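Local coordinates for protein molinate hydrolase (Gulosibacter molinativorax, PDB 4UB9) that hydrolyses the thiocarbamate herbicide molinate as a zinc-dependent enzyme of the amidohydrolase family, at residues G179-D184 / R203-F208; A309-E314 / H355-R360; E314-L319 / I362-P367. All blocks are in the same frame, centred on the assembly; numbering follows the deposited sequence.

Interaction 1. Residues G179-D184 / R203-F208; sequences GPFTGD and RMDAMF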
ATOM      1  N   GLY A 179      14.246 -13.609   6.130  1.00 31.79           N
ATOM      2  CA  GLY A 179      13.163 -14.453   6.605  1.00 31.25           C
ATOM      3  C   GLY A 179      11.849 -14.016   5.979  1.00 31.01           C
ATOM      4  O   GLY A 179      11.804 -13.077   5.175  1.00 28.33           O
ATOM      5  N   PRO A 180      10.772 -14.694   6.351  1.00 29.02           N
ATOM      6  CA  PRO A 180       9.451 -14.517   5.701  1.00 30.46           C
ATOM      7  C   PRO A 180       8.804 -13.171   5.918  1.00 31.33           C
ATOM      8  O   PRO A 180       7.869 -12.845   5.201  1.00 30.71           O
ATOM      9  CB  PRO A 180       8.592 -15.623   6.312  1.00 28.60           C
ATOM     10  CG  PRO A 180       9.289 -15.974   7.604  1.00 31.54           C
ATOM     11  CD  PRO A 180      10.752 -15.764   7.356  1.00 30.05           C
ATOM     12  N   PHE A 181       9.282 -12.364   6.855  1.00 31.63           N
ATOM     13  CA  PHE A 181       8.677 -11.011   7.030  1.00 30.76           C
ATOM     14  C   PHE A 181       9.658  -9.896   6.633  1.00 30.56           C
ATOM     15  O   PHE A 181       9.619  -8.790   7.091  1.00 32.31           O
ATOM     16  CB  PHE A 181       8.080 -10.881   8.392  1.00 29.02           C
ATOM     17  CG  PHE A 181       7.051 -11.927   8.632  1.00 32.91           C
ATOM     18  CD1 PHE A 181       5.911 -11.949   7.851  1.00 33.07           C
ATOM     19  CD2 PHE A 181       7.271 -12.968   9.533  1.00 29.33           C
ATOM     20  CE1 PHE A 181       4.981 -12.965   8.009  1.00 32.93           C
ATOM     21  CE2 PHE A 181       6.350 -13.968   9.675  1.00 30.33           C
ATOM     22  CZ  PHE A 181       5.201 -13.959   8.917  1.00 30.16           C
ATOM     23  N   THR A 182      10.383 -10.230   5.605  1.00 32.67           N
ATOM     24  CA  THR A 182      11.476  -9.470   5.055  1.00 34.69           C
ATOM     25  C   THR A 182      11.086  -9.121   3.605  1.00 35.05           C
ATOM     26  O   THR A 182      10.094  -9.592   3.088  1.00 37.27           O
ATOM     27  CB  THR A 182      12.665 -10.438   5.113  1.00 34.92           C
ATOM     28  OG1 THR A 182      13.486 -10.109   6.216  1.00 39.04           O
ATOM     29  CG2 THR A 182      13.389 -10.510   3.900  1.00 34.27           C
ATOM     30  N   GLY A 183      11.878  -8.303   2.954  1.00 33.95           N
ATOM     31  CA  GLY A 183      11.663  -7.954   1.545  1.00 32.60           C
ATOM     32  C   GLY A 183      11.665  -9.125   0.593  1.00 31.07           C
ATOM     33  O   GLY A 183      11.048  -9.090  -0.496  1.00 33.92           O
ATOM     34  N   ASP A 184      12.429 -10.122   0.966  1.00 28.44           N
ATOM     35  CA  ASP A 184      12.479 -11.369   0.220  1.00 33.33           C
ATOM     36  C   ASP A 184      11.128 -12.124   0.040  1.00 32.12           C
ATOM     37  O   ASP A 184      11.019 -12.985  -0.819  1.00 29.53           O
ATOM     38  CB  ASP A 184      13.516 -12.277   0.835  1.00 37.68           C
ATOM     39  CG  ASP A 184      14.932 -11.761   0.622  1.00 43.04           C
ATOM     40  OD1 ASP A 184      15.282 -11.408  -0.488  1.00 57.25           O
ATOM     41  OD2 ASP A 184      15.715 -11.749   1.551  1.00 48.59           O
ATOM     42  N   ARG A 203      10.482 -12.440  15.693  1.00 30.80           N
ATOM     43  CA  ARG A 203      10.696 -13.792  16.255  1.00 31.30           C
ATOM     44  C   ARG A 203      10.672 -14.849  15.140  1.00 29.71           C
ATOM     45  O   ARG A 203      11.448 -15.789  15.140  1.00 30.77           O
ATOM     46  CB  ARG A 203       9.644 -14.090  17.341  1.00 32.71           C
ATOM     47  CG  ARG A 203       9.796 -15.475  17.980  1.00 32.56           C
ATOM     48  CD  ARG A 203       9.016 -15.597  19.246  1.00 30.23           C
ATOM     49  NE  ARG A 203       7.569 -15.704  19.022  1.00 33.46           N
ATOM     50  CZ  ARG A 203       6.654 -14.785  19.351  1.00 31.04           C
ATOM     51  NH1 ARG A 203       6.991 -13.591  19.824  1.00 28.35           N
ATOM     52  NH2 ARG A 203       5.363 -15.039  19.153  1.00 31.32           N
ATOM     53  N   MET A 204       9.796 -14.647  14.167  1.00 30.49           N
ATOM     54  CA  MET A 204       9.694 -15.576  13.042  1.00 32.52           C
ATOM     55  C   MET A 204      10.878 -15.444  12.111  1.00 34.53           C
ATOM     56  O   MET A 204      11.472 -16.448  11.689  1.00 36.21           O
ATOM     57  CB  MET A 204       8.410 -15.349  12.239  1.00 32.94           C
ATOM     58  CG  MET A 204       7.128 -15.671  12.985  1.00 35.95           C
ATOM     59  SD  MET A 204       6.961 -17.410  13.468  1.00 35.74           S
ATOM     60  CE  MET A 204       7.564 -17.397  15.150  1.00 35.37           C
ATOM     61  N   ASP A 205      11.233 -14.218  11.766  1.00 29.17           N
ATOM     62  CA  ASP A 205      12.440 -14.035  10.948  1.00 31.31           C
ATOM     63  C   ASP A 205      13.670 -14.689  11.603  1.00 32.13           C
ATOM     64  O   ASP A 205      14.499 -15.307  10.921  1.00 32.55           O
ATOM     65  CB  ASP A 205      12.706 -12.556  10.684  1.00 32.00           C
ATOM     66  CG  ASP A 205      11.761 -12.000   9.585  1.00 37.40           C
ATOM     67  OD1 ASP A 205      11.113 -12.828   8.889  1.00 36.60           O
ATOM     68  OD2 ASP A 205      11.681 -10.760   9.402  1.00 36.13           O
ATOM     69  N   ALA A 206      13.808 -14.536  12.917  1.00 28.19           N
ATOM     70  CA  ALA A 206      15.002 -15.093  13.611  1.00 29.94           C
ATOM     71  C   ALA A 206      15.042 -16.607  13.572  1.00 28.81           C
ATOM     72  O   ALA A 206      16.097 -17.204  13.379  1.00 30.04           O
ATOM     73  CB  ALA A 206      15.061 -14.615  15.034  1.00 29.09           C
ATOM     74  N   MET A 207      13.900 -17.257  13.674  1.00 31.38           N
ATOM     75  CA  MET A 207      13.941 -18.735  13.619  1.00 32.58           C
ATOM     76  C   MET A 207      14.206 -19.299  12.202  1.00 31.78           C
ATOM     77  O   MET A 207      14.700 -20.419  12.058  1.00 34.23           O
ATOM     78  CB  MET A 207      12.727 -19.384  14.285  1.00 36.65           C
ATOM     79  CG  MET A 207      11.449 -19.424  13.488  1.00 42.59           C
ATOM     80  SD  MET A 207      10.266 -20.603  14.203  1.00 46.91           S
ATOM     81  CE  MET A 207       9.105 -20.514  12.823  1.00 46.52           C
ATOM     82  N   PHE A 208      13.917 -18.533  11.154  1.00 28.69           N
ATOM     83  CA  PHE A 208      14.335 -18.937   9.802  1.00 31.03           C
ATOM     84  C   PHE A 208      15.777 -18.547   9.450  1.00 32.14           C
ATOM     85  O   PHE A 208      16.517 -19.326   8.849  1.00 36.15           O
ATOM     86  CB  PHE A 208      13.372 -18.384   8.735  1.00 29.92           C
ATOM     87  CG  PHE A 208      12.085 -19.133   8.676  1.00 30.54           C
ATOM     88  CD1 PHE A 208      11.979 -20.304   7.945  1.00 31.93           C
ATOM     89  CD2 PHE A 208      11.000 -18.712   9.414  1.00 29.82           C
ATOM     90  CE1 PHE A 208      10.787 -21.007   7.907  1.00 32.25           C
ATOM     91  CE2 PHE A 208       9.817 -19.406   9.389  1.00 30.44           C
ATOM     92  CZ  PHE A 208       9.698 -20.552   8.632  1.00 30.21           C
TER

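Interaction 2. Residues A309-E314 / H355-R360; sequences APIPEE and HENDVR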
ATOM      1  N   ALA A 309      15.774 -14.663 -19.784  1.00 34.14           N
ATOM      2  CA  ALA A 309      16.735 -14.601 -20.871  1.00 35.40           C
ATOM      3  C   ALA A 309      17.184 -16.016 -21.190  1.00 31.62           C
ATOM      4  O   ALA A 309      17.327 -16.837 -20.302  1.00 34.41           O
ATOM      5  CB  ALA A 309      17.911 -13.730 -20.477  1.00 35.23           C
ATOM      6  N   PRO A 310      17.315 -16.339 -22.472  1.00 33.04           N
ATOM      7  CA  PRO A 310      17.621 -17.731 -22.846  1.00 29.17           C
ATOM      8  C   PRO A 310      19.029 -18.169 -22.494  1.00 29.42           C
ATOM      9  O   PRO A 310      19.974 -17.433 -22.647  1.00 29.01           O
ATOM     10  CB  PRO A 310      17.403 -17.755 -24.363  1.00 28.62           C
ATOM     11  CG  PRO A 310      17.629 -16.359 -24.800  1.00 34.09           C
ATOM     12  CD  PRO A 310      17.216 -15.445 -23.648  1.00 32.76           C
ATOM     13  N   ILE A 311      19.138 -19.398 -22.030  1.00 31.80           N
ATOM     14  CA  ILE A 311      20.410 -19.941 -21.641  1.00 33.95           C
ATOM     15  C   ILE A 311      21.302 -20.106 -22.885  1.00 36.84           C
ATOM     16  O   ILE A 311      20.892 -20.724 -23.830  1.00 34.49           O
ATOM     17  CB  ILE A 311      20.268 -21.292 -20.962  1.00 36.86           C
ATOM     18  CG1 ILE A 311      19.524 -21.132 -19.649  1.00 41.16           C
ATOM     19  CG2 ILE A 311      21.644 -21.876 -20.701  1.00 39.26           C
ATOM     20  CD1 ILE A 311      19.305 -22.435 -18.912  1.00 40.42           C
ATOM     21  N   PRO A 312      22.509 -19.533 -22.879  1.00 37.96           N
ATOM     22  CA  PRO A 312      23.390 -19.690 -24.029  1.00 35.72           C
ATOM     23  C   PRO A 312      23.936 -21.082 -24.162  1.00 35.56           C
ATOM     24  O   PRO A 312      24.078 -21.836 -23.179  1.00 38.30           O
ATOM     25  CB  PRO A 312      24.546 -18.734 -23.748  1.00 35.90           C
ATOM     26  CG  PRO A 312      24.161 -17.950 -22.523  1.00 37.50           C
ATOM     27  CD  PRO A 312      23.137 -18.770 -21.793  1.00 36.09           C
ATOM     28  N   GLU A 313      24.270 -21.405 -25.394  1.00 36.85           N
ATOM     29  CA  GLU A 313      24.788 -22.716 -25.755  1.00 39.36           C
ATOM     30  C   GLU A 313      26.010 -23.068 -24.926  1.00 36.31           C
ATOM     31  O   GLU A 313      26.149 -24.173 -24.427  1.00 44.15           O
ATOM     32  CB  GLU A 313      25.072 -22.737 -27.258  1.00 42.56           C
ATOM     33  CG  GLU A 313      24.864 -24.100 -27.891  1.00 51.87           C
ATOM     34  CD  GLU A 313      23.514 -24.755 -27.558  1.00 58.10           C
ATOM     35  OE1 GLU A 313      22.448 -24.190 -27.886  1.00 56.16           O
ATOM     36  OE2 GLU A 313      23.514 -25.872 -26.995  1.00 65.84           O
ATOM     37  N   GLU A 314      26.884 -22.097 -24.746  1.00 35.75           N
ATOM     38  CA  GLU A 314      28.131 -22.285 -24.010  1.00 41.52           C
ATOM     39  C   GLU A 314      27.892 -22.801 -22.581  1.00 39.83           C
ATOM     40  O   GLU A 314      28.647 -23.609 -22.058  1.00 43.27           O
ATOM     41  CB  GLU A 314      28.881 -20.941 -24.003  1.00 54.92           C
ATOM     42  CG  GLU A 314      30.179 -20.961 -23.238  1.00 66.77           C
ATOM     43  CD  GLU A 314      30.684 -19.626 -22.682  1.00 77.57           C
ATOM     44  OE1 GLU A 314      30.802 -18.673 -23.485  1.00 77.36           O
ATOM     45  OE2 GLU A 314      31.018 -19.554 -21.453  1.00 82.88           O
ATOM     46  N   HIS A 355      10.432 -21.870 -19.900  1.00 33.20           N
ATOM     47  CA  HIS A 355       9.865 -23.098 -20.455  1.00 35.09           C
ATOM     48  C   HIS A 355      10.799 -23.586 -21.563  1.00 32.74           C
ATOM     49  O   HIS A 355      11.136 -24.769 -21.610  1.00 36.09           O
ATOM     50  CB  HIS A 355       8.427 -22.849 -20.977  1.00 34.82           C
ATOM     51  CG  HIS A 355       7.944 -23.862 -21.967  1.00 34.70           C
ATOM     52  ND1 HIS A 355       7.399 -25.082 -21.588  1.00 36.99           N
ATOM     53  CD2 HIS A 355       7.952 -23.859 -23.314  1.00 33.33           C
ATOM     54  CE1 HIS A 355       7.087 -25.781 -22.663  1.00 33.19           C
ATOM     55  NE2 HIS A 355       7.415 -25.062 -23.722  1.00 36.42           N
ATOM     56  N   GLU A 356      11.166 -22.683 -22.453  1.00 33.72           N
ATOM     57  CA  GLU A 356      12.094 -23.005 -23.563  1.00 37.75           C
ATOM     58  C   GLU A 356      13.454 -23.459 -23.091  1.00 33.38           C
ATOM     59  O   GLU A 356      14.082 -24.301 -23.716  1.00 39.11           O
ATOM     60  CB  GLU A 356      12.264 -21.810 -24.478  1.00 43.26           C
ATOM     61  CG  GLU A 356      11.010 -21.526 -25.305  1.00 51.24           C
ATOM     62  CD  GLU A 356      10.906 -20.070 -25.766  1.00 57.67           C
ATOM     63  OE1 GLU A 356      11.891 -19.320 -25.671  1.00 60.84           O
ATOM     64  OE2 GLU A 356       9.815 -19.668 -26.224  1.00 65.11           O
ATOM     65  N   ASN A 357      13.904 -22.906 -21.975  1.00 35.20           N
ATOM     66  CA  ASN A 357      15.149 -23.370 -21.338  1.00 35.15           C
ATOM     67  C   ASN A 357      14.997 -24.810 -20.916  1.00 36.82           C
ATOM     68  O   ASN A 357      15.866 -25.624 -21.159  1.00 39.24           O
ATOM     69  CB  ASN A 357      15.476 -22.563 -20.086  1.00 35.71           C
ATOM     70  CG  ASN A 357      15.982 -21.147 -20.383  1.00 35.19           C
ATOM     71  OD1 ASN A 357      16.489 -20.848 -21.465  1.00 33.44           O
ATOM     72  ND2 ASN A 357      15.916 -20.297 -19.368  1.00 35.99           N
ATOM     73  N   ASP A 358      13.869 -25.103 -20.277  1.00 37.77           N
ATOM     74  CA  ASP A 358      13.584 -26.461 -19.813  1.00 39.02           C
ATOM     75  C   ASP A 358      13.662 -27.428 -20.999  1.00 37.48           C
ATOM     76  O   ASP A 358      14.252 -28.505 -20.913  1.00 36.19           O
ATOM     77  CB  ASP A 358      12.209 -26.546 -19.147  1.00 44.80           C
ATOM     78  CG  ASP A 358      12.179 -25.953 -17.733  1.00 47.68           C
ATOM     79  OD1 ASP A 358      13.256 -25.819 -17.107  1.00 44.89           O
ATOM     80  OD2 ASP A 358      11.057 -25.640 -17.239  1.00 51.77           O
ATOM     81  N   VAL A 359      13.048 -27.033 -22.111  1.00 33.64           N
ATOM     82  CA  VAL A 359      12.990 -27.877 -23.287  1.00 34.19           C
ATOM     83  C   VAL A 359      14.389 -28.179 -23.822  1.00 35.42           C
ATOM     84  O   VAL A 359      14.708 -29.323 -24.148  1.00 37.29           O
ATOM     85  CB  VAL A 359      12.164 -27.210 -24.412  1.00 34.30           C
ATOM     86  CG1 VAL A 359      12.357 -27.959 -25.742  1.00 35.17           C
ATOM     87  CG2 VAL A 359      10.691 -27.200 -24.074  1.00 31.40           C
ATOM     88  N   ARG A 360      15.187 -27.125 -23.954  1.00 37.37           N
ATOM     89  CA  ARG A 360      16.551 -27.247 -24.480  1.00 33.04           C
ATOM     90  C   ARG A 360      17.456 -28.034 -23.543  1.00 37.00           C
ATOM     91  O   ARG A 360      18.324 -28.786 -23.995  1.00 37.23           O
ATOM     92  CB  ARG A 360      17.139 -25.897 -24.776  1.00 34.24           C
ATOM     93  CG  ARG A 360      16.416 -25.218 -25.931  1.00 35.46           C
ATOM     94  CD  ARG A 360      16.842 -23.765 -26.097  1.00 36.23           C
ATOM     95  NE  ARG A 360      18.299 -23.671 -26.127  1.00 36.90           N
ATOM     96  CZ  ARG A 360      19.044 -22.771 -25.509  1.00 35.58           C
ATOM     97  NH1 ARG A 360      18.525 -21.813 -24.747  1.00 40.97           N
ATOM     98  NH2 ARG A 360      20.334 -22.862 -25.642  1.00 41.40           N
TER

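Interaction 3. Residues E314-L319 / I362-P367; sequences ETIEKL and IKAGVP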
ATOM      1  N   GLU A 314      26.884 -22.097 -24.746  1.00 35.75           N
ATOM      2  CA  GLU A 314      28.131 -22.285 -24.010  1.00 41.52           C
ATOM      3  C   GLU A 314      27.892 -22.801 -22.581  1.00 39.83           C
ATOM      4  O   GLU A 314      28.647 -23.609 -22.058  1.00 43.27           O
ATOM      5  CB  GLU A 314      28.881 -20.941 -24.003  1.00 54.92           C
ATOM      6  CG  GLU A 314      30.179 -20.961 -23.238  1.00 66.77           C
ATOM      7  CD  GLU A 314      30.684 -19.626 -22.682  1.00 77.57           C
ATOM      8  OE1 GLU A 314      30.802 -18.673 -23.485  1.00 77.36           O
ATOM      9  OE2 GLU A 314      31.018 -19.554 -21.453  1.00 82.88           O
ATOM     10  N   THR A 315      26.819 -22.322 -21.969  1.00 35.80           N
ATOM     11  CA  THR A 315      26.476 -22.700 -20.616  1.00 30.92           C
ATOM     12  C   THR A 315      25.967 -24.136 -20.595  1.00 33.89           C
ATOM     13  O   THR A 315      26.302 -24.903 -19.688  1.00 36.45           O
ATOM     14  CB  THR A 315      25.405 -21.794 -20.010  1.00 29.41           C
ATOM     15  OG1 THR A 315      25.841 -20.445 -20.034  1.00 31.71           O
ATOM     16  CG2 THR A 315      25.098 -22.176 -18.570  1.00 28.08           C
ATOM     17  N   ILE A 316      25.156 -24.504 -21.572  1.00 32.66           N
ATOM     18  CA  ILE A 316      24.697 -25.888 -21.636  1.00 34.53           C
ATOM     19  C   ILE A 316      25.885 -26.795 -21.809  1.00 36.41           C
ATOM     20  O   ILE A 316      25.975 -27.868 -21.173  1.00 38.79           O
ATOM     21  CB  ILE A 316      23.693 -26.088 -22.762  1.00 38.19           C
ATOM     22  CG1 ILE A 316      22.340 -25.487 -22.353  1.00 41.34           C
ATOM     23  CG2 ILE A 316      23.524 -27.556 -23.061  1.00 42.79           C
ATOM     24  CD1 ILE A 316      21.318 -25.442 -23.465  1.00 40.17           C
ATOM     25  N   GLU A 317      26.824 -26.385 -22.658  1.00 37.68           N
ATOM     26  CA  GLU A 317      28.043 -27.200 -22.898  1.00 42.59           C
ATOM     27  C   GLU A 317      28.909 -27.379 -21.658  1.00 35.32           C
ATOM     28  O   GLU A 317      29.424 -28.459 -21.390  1.00 35.49           O
ATOM     29  CB  GLU A 317      28.865 -26.618 -24.044  1.00 54.25           C
ATOM     30  CG  GLU A 317      28.298 -27.002 -25.407  1.00 67.60           C
ATOM     31  CD  GLU A 317      28.655 -25.953 -26.464  1.00 83.13           C
ATOM     32  OE1 GLU A 317      27.908 -25.831 -27.450  1.00 87.40           O
ATOM     33  OE2 GLU A 317      29.680 -25.235 -26.303  1.00 89.67           O
ATOM     34  N   LYS A 318      28.981 -26.351 -20.839  1.00 35.66           N
ATOM     35  CA  LYS A 318      29.639 -26.508 -19.528  1.00 38.07           C
ATOM     36  C   LYS A 318      28.956 -27.545 -18.632  1.00 41.36           C
ATOM     37  O   LYS A 318      29.613 -28.272 -17.890  1.00 39.29           O
ATOM     38  CB  LYS A 318      29.666 -25.210 -18.761  1.00 37.54           C
ATOM     39  CG  LYS A 318      30.552 -24.147 -19.346  1.00 39.03           C
ATOM     40  CD  LYS A 318      30.811 -23.050 -18.326  1.00 41.34           C
ATOM     41  CE  LYS A 318      31.391 -21.798 -18.964  1.00 40.97           C
ATOM     42  NZ  LYS A 318      31.880 -20.882 -17.888  1.00 45.77           N
ATOM     43  N   LEU A 319      27.633 -27.575 -18.670  1.00 37.89           N
ATOM     44  CA  LEU A 319      26.896 -28.509 -17.833  1.00 37.59           C
ATOM     45  C   LEU A 319      27.206 -29.940 -18.274  1.00 38.88           C
ATOM     46  O   LEU A 319      27.372 -30.856 -17.447  1.00 39.92           O
ATOM     47  CB  LEU A 319      25.382 -28.265 -17.922  1.00 37.23           C
ATOM     48  CG  LEU A 319      24.855 -27.025 -17.197  1.00 35.09           C
ATOM     49  CD1 LEU A 319      23.407 -26.744 -17.561  1.00 32.89           C
ATOM     50  CD2 LEU A 319      24.968 -27.176 -15.693  1.00 35.03           C
ATOM     51  N   ILE A 362      16.476 -30.519 -21.618  1.00 35.72           N
ATOM     52  CA  ILE A 362      16.046 -31.893 -21.745  1.00 36.41           C
ATOM     53  C   ILE A 362      16.648 -32.451 -23.024  1.00 37.95           C
ATOM     54  O   ILE A 362      17.220 -33.523 -23.023  1.00 36.86           O
ATOM     55  CB  ILE A 362      14.507 -31.983 -21.811  1.00 38.43           C
ATOM     56  CG1 ILE A 362      13.899 -31.813 -20.422  1.00 35.53           C
ATOM     57  CG2 ILE A 362      14.032 -33.326 -22.412  1.00 39.25           C
ATOM     58  CD1 ILE A 362      12.464 -31.308 -20.433  1.00 38.64           C
ATOM     59  N   LYS A 363      16.477 -31.696 -24.097  1.00 36.55           N
ATOM     60  CA  LYS A 363      16.924 -32.070 -25.420  1.00 40.03           C
ATOM     61  C   LYS A 363      18.419 -32.275 -25.488  1.00 38.87           C
ATOM     62  O   LYS A 363      18.894 -33.218 -26.083  1.00 41.87           O
ATOM     63  CB  LYS A 363      16.503 -31.014 -26.454  1.00 47.51           C
ATOM     64  CG  LYS A 363      16.956 -31.332 -27.878  1.00 56.35           C
ATOM     65  CD  LYS A 363      16.559 -32.763 -28.304  1.00 68.26           C
ATOM     66  CE  LYS A 363      17.641 -33.537 -29.075  1.00 74.81           C
ATOM     67  NZ  LYS A 363      17.362 -33.587 -30.536  1.00 77.27           N
ATOM     68  N   ALA A 364      19.165 -31.435 -24.812  1.00 36.92           N
ATOM     69  CA  ALA A 364      20.620 -31.612 -24.773  1.00 37.45           C
ATOM     70  C   ALA A 364      21.067 -32.729 -23.835  1.00 36.65           C
ATOM     71  O   ALA A 364      22.233 -33.047 -23.765  1.00 44.22           O
ATOM     72  CB  ALA A 364      21.298 -30.306 -24.393  1.00 34.65           C
ATOM     73  N   GLY A 365      20.139 -33.291 -23.077  1.00 36.90           N
ATOM     74  CA  GLY A 365      20.443 -34.395 -22.153  1.00 32.70           C
ATOM     75  C   GLY A 365      21.319 -34.023 -20.965  1.00 37.45           C
ATOM     76  O   GLY A 365      22.104 -34.825 -20.504  1.00 36.71           O
ATOM     77  N   VAL A 366      21.178 -32.819 -20.438  1.00 41.54           N
ATOM     78  CA  VAL A 366      21.927 -32.470 -19.236  1.00 40.46           C
ATOM     79  C   VAL A 366      21.376 -33.245 -18.053  1.00 38.19           C
ATOM     80  O   VAL A 366      20.261 -33.713 -18.076  1.00 42.01           O
ATOM     81  CB  VAL A 366      21.889 -30.980 -18.907  1.00 46.27           C
ATOM     82  CG1 VAL A 366      22.323 -30.149 -20.112  1.00 48.53           C
ATOM     83  CG2 VAL A 366      20.509 -30.550 -18.429  1.00 49.38           C
ATOM     84  N   PRO A 367      22.194 -33.428 -17.015  1.00 40.79           N
ATOM     85  CA  PRO A 367      21.720 -34.175 -15.855  1.00 36.49           C
ATOM     86  C   PRO A 367      20.687 -33.374 -15.041  1.00 39.61           C
ATOM     87  O   PRO A 367      20.948 -32.207 -14.658  1.00 34.02           O
ATOM     88  CB  PRO A 367      23.003 -34.379 -15.022  1.00 39.31           C
ATOM     89  CG  PRO A 367      24.136 -34.138 -15.964  1.00 38.02           C
ATOM     90  CD  PRO A 367      23.641 -33.133 -16.937  1.00 39.18           C
TER

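Interaction 1. Residues G179-D184 / R203-F208
In Asp-205 the carboxylate is swung back beside its own backbone N (chi1 -77°), and in Phe-181 the ring also lies beside its backbone N (chi1 -58°); together the two rotations let a helix side chain reach into a turn while the ring of Phe-181 lies against Met-204, the residue before Asp-205. Asp-205 OD1 accepts from Phe-181 N at 2.8 Å, using the syn lone pair, the one on the side of the other oxygen, and the N-H points nearly straight at it (160°). The segment from Gly-179 to Thr-182 is a type I beta turn, and OD1 lies against the peptide that joins its first two residues, 3.2 Å from Pro-180 N, which has no hydrogen to give. The contact is therefore a worked example of one carboxylate holding a turn against a helix. Its other oxygen, OD2, forms a salt bridge with Arg-193, which also donates to Phe-181 O, so the anchor is itself held in place.

Apolar groups close the contact around this bond. The Phe-181 ring brings its edge to Met-204, with CE2 3.6 Å from CB, and the two side chains run alongside each other in the same direction. Pro-180 crosses Phe-208 at about a right angle, CD meeting CD2 at 3.6 Å.

Almost every touching residue is buried. Phe-181 and Met-204 both pack on Leu-115, so the loop after strand 174-175 is wedged by Phe-181 between helix 198-209 and helix 111-118, while Trp-145 stacks on Phe-208.

Interaction 2. Residues A309-E314 / H355-R360
Arg-360 and Ile-311 illustrate how a side chain can grip a backbone carbonyl. The arginine extends through chi2 and then bends at chi3 (50°), which turns the guanidinium end-on to Ile-311 O. Both terminal nitrogens donate to this one atom, NH1 at 2.8 Å and NH2 at 2.9 Å, and the oxygen stays close to the guanidinium plane. NH1 approaches on a lone pair in the carbonyl plane, whereas NH2 comes almost head-on to the oxygen. NH2 also makes a salt bridge to Glu-313 OE1 at 3.4 Å, whose hydrogen bond is weak, with the carboxylate turned 64° against the guanidinium and the glutamate chain bent at chi2.

One helical turn earlier, Asn-357 holds the N-H of the same residue with its side-chain amide oxygen. OD1 accepts from Ile-311 N at 3.1 Å along a straight N-H (168°), the donor standing above the plane of the asparagine carbonyl; ND2 donates to Thr-304 O. Ile-311 lays CG1 and CD1 against the amide carbon.

The contact thus ties the loop leading into helix 313-322, just ahead of its N-cap Pro-312, to helix 353-363 in the TIM-barrel amidohydrolase fold, the side chain of Asn-357 lying about 10 Å from that of zinc-binding His-302.

Interaction 3. Residues E314-L319 / I362-P367
Val-366, Leu-319 and Ile-316 bury the most surface in this contact, and between them they show how a helix can pack on the chain just past another helix's end. Val-366 CG1 is the meeting point. It approaches Ile-316 CG2 at 4.1 Å and Leu-319 CB at 4.2 Å, and so rests against two residues about one turn apart on the same face of helix 313-322. The valine and the isoleucine cross at about a right angle.

In Ile-316 the CG2 branch stands anti to the backbone N, with CG1 beside that N (chi1 -75°); this directs CG2 at the other segment, where it also touches Ala-364 CB at 3.8 Å. The one methyl thus touches residues on either side of Gly-365, where the chain turns toward strand 368-370. Gly-365 takes a positive phi of 68° in a Schellman motif, and the chain's change of course there lets both neighbours point their side chains at the helix. Pro-367 adds its CD, 4.4 Å from Leu-319 O, and pairs through its backbone with Ser-326.

Met-361 touches both Leu-319 and Val-366, extending the apolar layer, while Ile-293 of helix 286-294 also packs on Leu-319. Across the two segments the chemistry is mainly one of methyl and methylene groups at van der Waals distance, which implies a join that depends on fit and the exclusion of water rather than on directional bonds.

How the interactions relate
Interactions 2 and 3 are neighbours, their centres 9 Å apart: interaction 2 ties the loop entering helix 313-322 to helix 353-363, and interaction 3 packs helix 313-322 on the chain leaving helix 353-363. They share Glu-314, their segments alternate along the sequence, and Ile-316 touches both Ile-311 and Arg-360, so the polar contact ahead of helix 313-322 runs on into the apolar one along it. Interaction 1 comes earlier in the chain and stands apart: its centre is 33 Å from that of interaction 2 and 36 Å from that of interaction 3. All three belong to the same amidohydrolase family region, where they fix helices and loops at separate places around the zinc-bearing barrel.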